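Local coordinates for protein dendroaspis polylepis MT9 (Dendroaspis polylepis, PDB 6R5M) that antagonizes the type 2 muscarinic acetylcholine receptor selectively among muscarinic subtypes and reverses agonist-induced relaxation of arteries, at residues 13-18 / 34-39; 23-26 / 31-34. One frame throughout, in Å; residues are numbered along the deposited sequence. Where two conformers were deposited one is given.

Both contacts use strand 30-36, and Arg34 belongs to each. Contact 1 (13-18 / 34-39) has no hydrogen bond between its segments: a disulfide at a partly buried spot ties the loop just after strand 14-16, of the two-stranded sheet, to the end of strand 30-36, in the three-stranded one. Contact 2 (23-26 / 31-34) is a surface contact, though about as central in the chain, and joins neighbouring strands of one hairpin through backbone bonds, with a bulge and side chains packed along both faces. Tyr23 connects them: its N lies 3.0 Å from Gly35 O, a probable hydrogen bond, and its ring packs against Pro39. The sulfate held by Arg34 accompanies both.

Contact 1. Residues 13-18 / 34-39; sequences ILKTCE and RGCGCP. With SO4 (sulfate ion), chain D.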
loop_
_atom_site.group_PDB
_atom_site.type_symbol
_atom_site.label_atom_id
_atom_site.label_comp_id
_atom_site.label_asym_id
_atom_site.label_seq_id
_atom_site.Cartn_x
_atom_site.Cartn_y
_atom_site.Cartn_z
ATOM N N ILE A 13 1.682 11.275 -2.943
ATOM C CA ILE A 13 0.267 11.373 -2.570
ATOM C C ILE A 13 -0.058 10.435 -1.409
ATOM O O ILE A 13 0.287 9.250 -1.447
ATOM C CB ILE A 13 -0.697 11.201 -3.786
ATOM C CG1 ILE A 13 -0.365 12.182 -4.951
ATOM C CG2 ILE A 13 -2.185 11.286 -3.371
ATOM C CD1 ILE A 13 -0.295 13.710 -4.643
ATOM N N LEU A 14 -0.721 10.983 -0.376
ATOM C CA LEU A 14 -1.159 10.234 0.799
ATOM C C LEU A 14 -2.689 10.335 0.943
ATOM O O LEU A 14 -3.281 11.327 0.530
ATOM C CB LEU A 14 -0.489 10.752 2.089
ATOM C CG LEU A 14 1.020 10.988 2.082
ATOM C CD1 LEU A 14 1.426 11.946 3.200
ATOM C CD2 LEU A 14 1.755 9.723 2.255
ATOM N N LYS A 15 -3.319 9.310 1.529
ATOM C CA LYS A 15 -4.763 9.283 1.774
ATOM C C LYS A 15 -5.036 8.980 3.238
ATOM O O LYS A 15 -4.412 8.078 3.806
ATOM C CB LYS A 15 -5.439 8.243 0.858
ATOM C CG LYS A 15 -6.933 8.032 1.055
ATOM C CD LYS A 15 -7.523 7.121 -0.012
ATOM C CE LYS A 15 -8.973 6.809 0.280
ATOM N NZ LYS A 15 -9.533 5.823 -0.678
ATOM N N THR A 16 -5.961 9.740 3.848
ATOM C CA THR A 16 -6.407 9.518 5.224
ATOM C C THR A 16 -7.448 8.387 5.132
ATOM O O THR A 16 -8.576 8.610 4.669
ATOM C CB THR A 16 -6.933 10.826 5.846
ATOM O OG1 THR A 16 -5.962 11.860 5.660
ATOM C CG2 THR A 16 -7.262 10.685 7.328
ATOM N N CYS A 17 -7.030 7.165 5.496
ATOM C CA CYS A 17 -7.867 5.959 5.430
ATOM C C CYS A 17 -8.718 5.779 6.670
ATOM O O CYS A 17 -8.266 6.079 7.780
ATOM C CB CYS A 17 -7.024 4.710 5.174
ATOM S SG CYS A 17 -5.761 4.901 3.890
ATOM N N GLU A 18 -9.933 5.216 6.478
ATOM C CA GLU A 18 -10.855 4.835 7.548
ATOM C C GLU A 18 -10.291 3.572 8.202
ATOM O O GLU A 18 -10.491 3.354 9.397
ATOM C CB GLU A 18 -12.247 4.531 6.972
ATOM C CG GLU A 18 -13.116 5.761 6.766
ATOM C CD GLU A 18 -14.295 5.513 5.849
ATOM O OE1 GLU A 18 -15.267 4.860 6.294
ATOM O OE2 GLU A 18 -14.246 5.965 4.681
ATOM N N ARG A 34 -0.406 0.532 -3.699
ATOM C CA ARG A 34 -0.117 1.059 -2.367
ATOM C C ARG A 34 -1.367 1.808 -1.969
ATOM O O ARG A 34 -1.824 2.683 -2.715
ATOM C CB ARG A 34 1.078 2.034 -2.362
ATOM C CG ARG A 34 2.470 1.408 -2.442
ATOM C CD ARG A 34 3.573 2.394 -2.081
ATOM N NE ARG A 34 3.452 3.635 -2.845
ATOM C CZ ARG A 34 4.098 4.765 -2.573
ATOM N NH1 ARG A 34 4.960 4.822 -1.563
ATOM N NH2 ARG A 34 3.898 5.842 -3.316
ATOM N N GLY A 35 -1.932 1.460 -0.820
ATOM C CA GLY A 35 -3.127 2.140 -0.362
ATOM C C GLY A 35 -3.629 1.763 1.006
ATOM O O GLY A 35 -2.863 1.325 1.863
ATOM N N CYS A 36 -4.944 1.941 1.194
ATOM C CA CYS A 36 -5.695 1.703 2.424
ATOM C C CYS A 36 -6.017 0.216 2.613
ATOM O O CYS A 36 -6.265 -0.490 1.641
ATOM C CB CYS A 36 -6.975 2.542 2.425
ATOM S SG CYS A 36 -6.716 4.322 2.202
ATOM N N GLY A 37 -6.090 -0.215 3.865
ATOM C CA GLY A 37 -6.441 -1.589 4.232
ATOM C C GLY A 37 -5.342 -2.625 4.042
ATOM O O GLY A 37 -4.186 -2.276 3.783
ATOM N N CYS A 38 -5.694 -3.914 4.205
ATOM C CA CYS A 38 -4.769 -5.034 4.024
ATOM C C CYS A 38 -5.429 -6.106 3.153
ATOM O O CYS A 38 -6.226 -6.898 3.651
ATOM C CB CYS A 38 -4.275 -5.596 5.358
ATOM S SG CYS A 38 -3.035 -6.919 5.191
ATOM N N PRO A 39 -5.174 -6.100 1.829
ATOM C CA PRO A 39 -5.803 -7.104 0.966
ATOM C C PRO A 39 -5.094 -8.459 1.001
ATOM O O PRO A 39 -3.905 -8.541 1.298
ATOM C CB PRO A 39 -5.743 -6.468 -0.430
ATOM C CG PRO A 39 -4.885 -5.234 -0.304
ATOM C CD PRO A 39 -4.275 -5.228 1.056
HETATM S S SO4 D . 6.414 8.062 -2.597
HETATM O O1 SO4 D . 7.044 9.370 -2.313
HETATM O O2 SO4 D . 5.148 8.290 -3.295
HETATM O O3 SO4 D . 7.302 7.269 -3.436
HETATM O O4 SO4 D . 6.162 7.347 -1.341
#
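The backbones approach most closely where Cys17 faces Cys36, CA to CA 5.6 Å, while Lys15 and Gly35 remain 7.6 Å apart at their CA atoms, and no hydrogen bond crosses between the segments. The link is covalent: Cys17 SG and Cys36 SG form a disulfide 2.0 Å long with a chi3 of -68°. Each CB points at the other segment and each SG lies beside its own backbone N (chi1 -45° in Cys17, -56° in Cys36), which brings the sulfurs together. Lys15 runs alongside this bridge. Its chain is fully extended, and the middle methylenes graze the sulfur from the flank, CD coming within 3.7 Å of Cys36 SG. Two residues before Cys36, Arg34 does not touch 13-18 but turns its guanidinium edge to a sulfate, probably from the crystallisation liquor: NH1 donates to O4 of the ion at 2.8 Å and NH2 to its O2 at 2.7 Å, both nearly straight. NE is taken by Gln6 OE1, and Gly12 N also binds the ion. Cys17 packs on Cys3, itself bonded to Cys22, and Cys38 pairs with Cys49; such clustered disulfides form the core from which the loops of a three-finger toxin extend.

Contact 2. Residues 23-26 / 31-34; sequences YKMS and IIGR. With SO4 (sulfate ion), chain D.
This is an antiparallel strand pairing in the hairpin of strands 22-27 and 30-36, the central finger of the toxin; the axes of the two four-residue segments come within 4.5 Å and their directions differ by 163°. Lys24 opposite Arg34 is a non-hydrogen-bonded pair, and Met25 opposite Gly33 a hydrogen-bonded one; Ser26 then pairs with Ile31, non-hydrogen-bonded and one residue out of step. Met25 N donates to Gly33 O at 2.8 Å in an almost straight bond. In the other direction Met25 O accepts twice from the same face of its carbonyl plane, from Ile32 N at 2.8 Å and from Gly33 N at a longer 3.3 Å, the latter bent to 143°. On one face of the sheet, Lys24 and Arg34 lie side by side and point the same way, Lys24 CG meeting Arg34 CG at 3.8 Å. Their like charges, not in contact, share the C-terminal carboxylate of Tyr57: Lys24 NZ forms a salt bridge with OXT and Arg34 NH1 donates to O, which probably eases the repulsion; the Arg34 guanidinium also holds the sulfate. On the other face, the Tyr23 ring lies over the backbone, with Arg34 C above its rim. The Met25 chain crosses that of Ile32, its CG 3.7 Å from Ile32 CG1; chi1 of 60° in Ile32 turns this branch toward Met25. Met25 packs further on Val47 of strand 45-50 and on Pro39. The extra residue, with Ile32 and Gly33 both set against Met25, is a classic beta bulge in the three-stranded sheet of the three-finger fold.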
loop_
_atom_site.group_PDB
_atom_site.type_symbol
_atom_site.label_atom_id
_atom_site.label_comp_id
_atom_site.label_asym_id
_atom_site.label_seq_id
_atom_site.Cartn_x
_atom_site.Cartn_y
_atom_site.Cartn_z
ATOM N N TYR A 23 -1.089 -0.833 2.953
ATOM C CA TYR A 23 -0.485 -1.954 2.244
ATOM C C TYR A 23 0.405 -1.517 1.103
ATOM O O TYR A 23 0.250 -0.420 0.561
ATOM C CB TYR A 23 -1.555 -2.939 1.731
ATOM C CG TYR A 23 -2.253 -2.486 0.464
ATOM C CD1 TYR A 23 -3.406 -1.707 0.519
ATOM C CD2 TYR A 23 -1.760 -2.836 -0.792
ATOM C CE1 TYR A 23 -4.051 -1.291 -0.644
ATOM C CE2 TYR A 23 -2.377 -2.393 -1.959
ATOM C CZ TYR A 23 -3.526 -1.625 -1.880
ATOM O OH TYR A 23 -4.147 -1.200 -3.030
ATOM N N LYS A 24 1.283 -2.417 0.694
ATOM C CA LYS A 24 2.133 -2.289 -0.466
ATOM C C LYS A 24 2.073 -3.644 -1.136
ATOM O O LYS A 24 2.440 -4.657 -0.525
ATOM C CB LYS A 24 3.565 -1.888 -0.086
ATOM C CG LYS A 24 4.454 -1.602 -1.298
ATOM C CD LYS A 24 5.669 -0.751 -0.935
ATOM C CE LYS A 24 6.842 -1.590 -0.522
ATOM N NZ LYS A 24 8.068 -0.759 -0.431
ATOM N N MET A 25 1.570 -3.667 -2.366
ATOM C CA MET A 25 1.426 -4.887 -3.146
ATOM C C MET A 25 2.419 -4.900 -4.294
ATOM O O MET A 25 2.519 -3.911 -5.035
ATOM C CB MET A 25 -0.020 -5.046 -3.638
ATOM C CG MET A 25 -0.318 -6.454 -4.149
ATOM S SD MET A 25 -2.045 -6.669 -4.606
ATOM C CE MET A 25 -2.703 -7.210 -3.058
ATOM N N SER A 26 3.183 -6.001 -4.412
ATOM C CA SER A 26 4.195 -6.163 -5.455
ATOM C C SER A 26 4.206 -7.528 -6.143
ATOM O O SER A 26 3.761 -8.528 -5.573
ATOM C CB SER A 26 5.581 -5.744 -4.963
ATOM O OG SER A 26 6.093 -6.643 -3.996
ATOM N N ILE A 31 5.979 -2.646 -7.871
ATOM C CA ILE A 31 4.818 -2.197 -7.104
ATOM C C ILE A 31 3.573 -2.126 -7.998
ATOM O O ILE A 31 3.559 -1.405 -8.994
ATOM C CB ILE A 31 5.096 -0.871 -6.347
ATOM C CG1 ILE A 31 6.249 -1.025 -5.347
ATOM C CG2 ILE A 31 3.837 -0.374 -5.633
ATOM C CD1 ILE A 31 7.237 -0.008 -5.418
ATOM N N ILE A 32 2.544 -2.910 -7.651
ATOM C CA ILE A 32 1.278 -2.929 -8.388
ATOM C C ILE A 32 0.202 -2.112 -7.652
ATOM O O ILE A 32 -0.847 -1.810 -8.229
ATOM C CB ILE A 32 0.799 -4.347 -8.794
ATOM C CG1 ILE A 32 0.578 -5.276 -7.588
ATOM C CG2 ILE A 32 1.736 -4.971 -9.799
ATOM C CD1 ILE A 32 -0.235 -6.549 -7.921
ATOM N N GLY A 33 0.489 -1.735 -6.412
ATOM C CA GLY A 33 -0.418 -0.929 -5.609
ATOM C C GLY A 33 0.091 -0.584 -4.228
ATOM O O GLY A 33 0.932 -1.286 -3.662
ATOM N N ARG A 34 -0.406 0.532 -3.699
ATOM C CA ARG A 34 -0.117 1.059 -2.367
ATOM C C ARG A 34 -1.367 1.808 -1.969
ATOM O O ARG A 34 -1.824 2.683 -2.715
ATOM C CB ARG A 34 1.078 2.034 -2.362
ATOM C CG ARG A 34 2.470 1.408 -2.442
ATOM C CD ARG A 34 3.573 2.394 -2.081
ATOM N NE ARG A 34 3.452 3.635 -2.845
ATOM C CZ ARG A 34 4.098 4.765 -2.573
ATOM N NH1 ARG A 34 4.960 4.822 -1.563
ATOM N NH2 ARG A 34 3.898 5.842 -3.316
HETATM S S SO4 D . 6.414 8.062 -2.597
HETATM O O1 SO4 D . 7.044 9.370 -2.313
HETATM O O2 SO4 D . 5.148 8.290 -3.295
HETATM O O3 SO4 D . 7.302 7.269 -3.436
HETATM O O4 SO4 D . 6.162 7.347 -1.341
#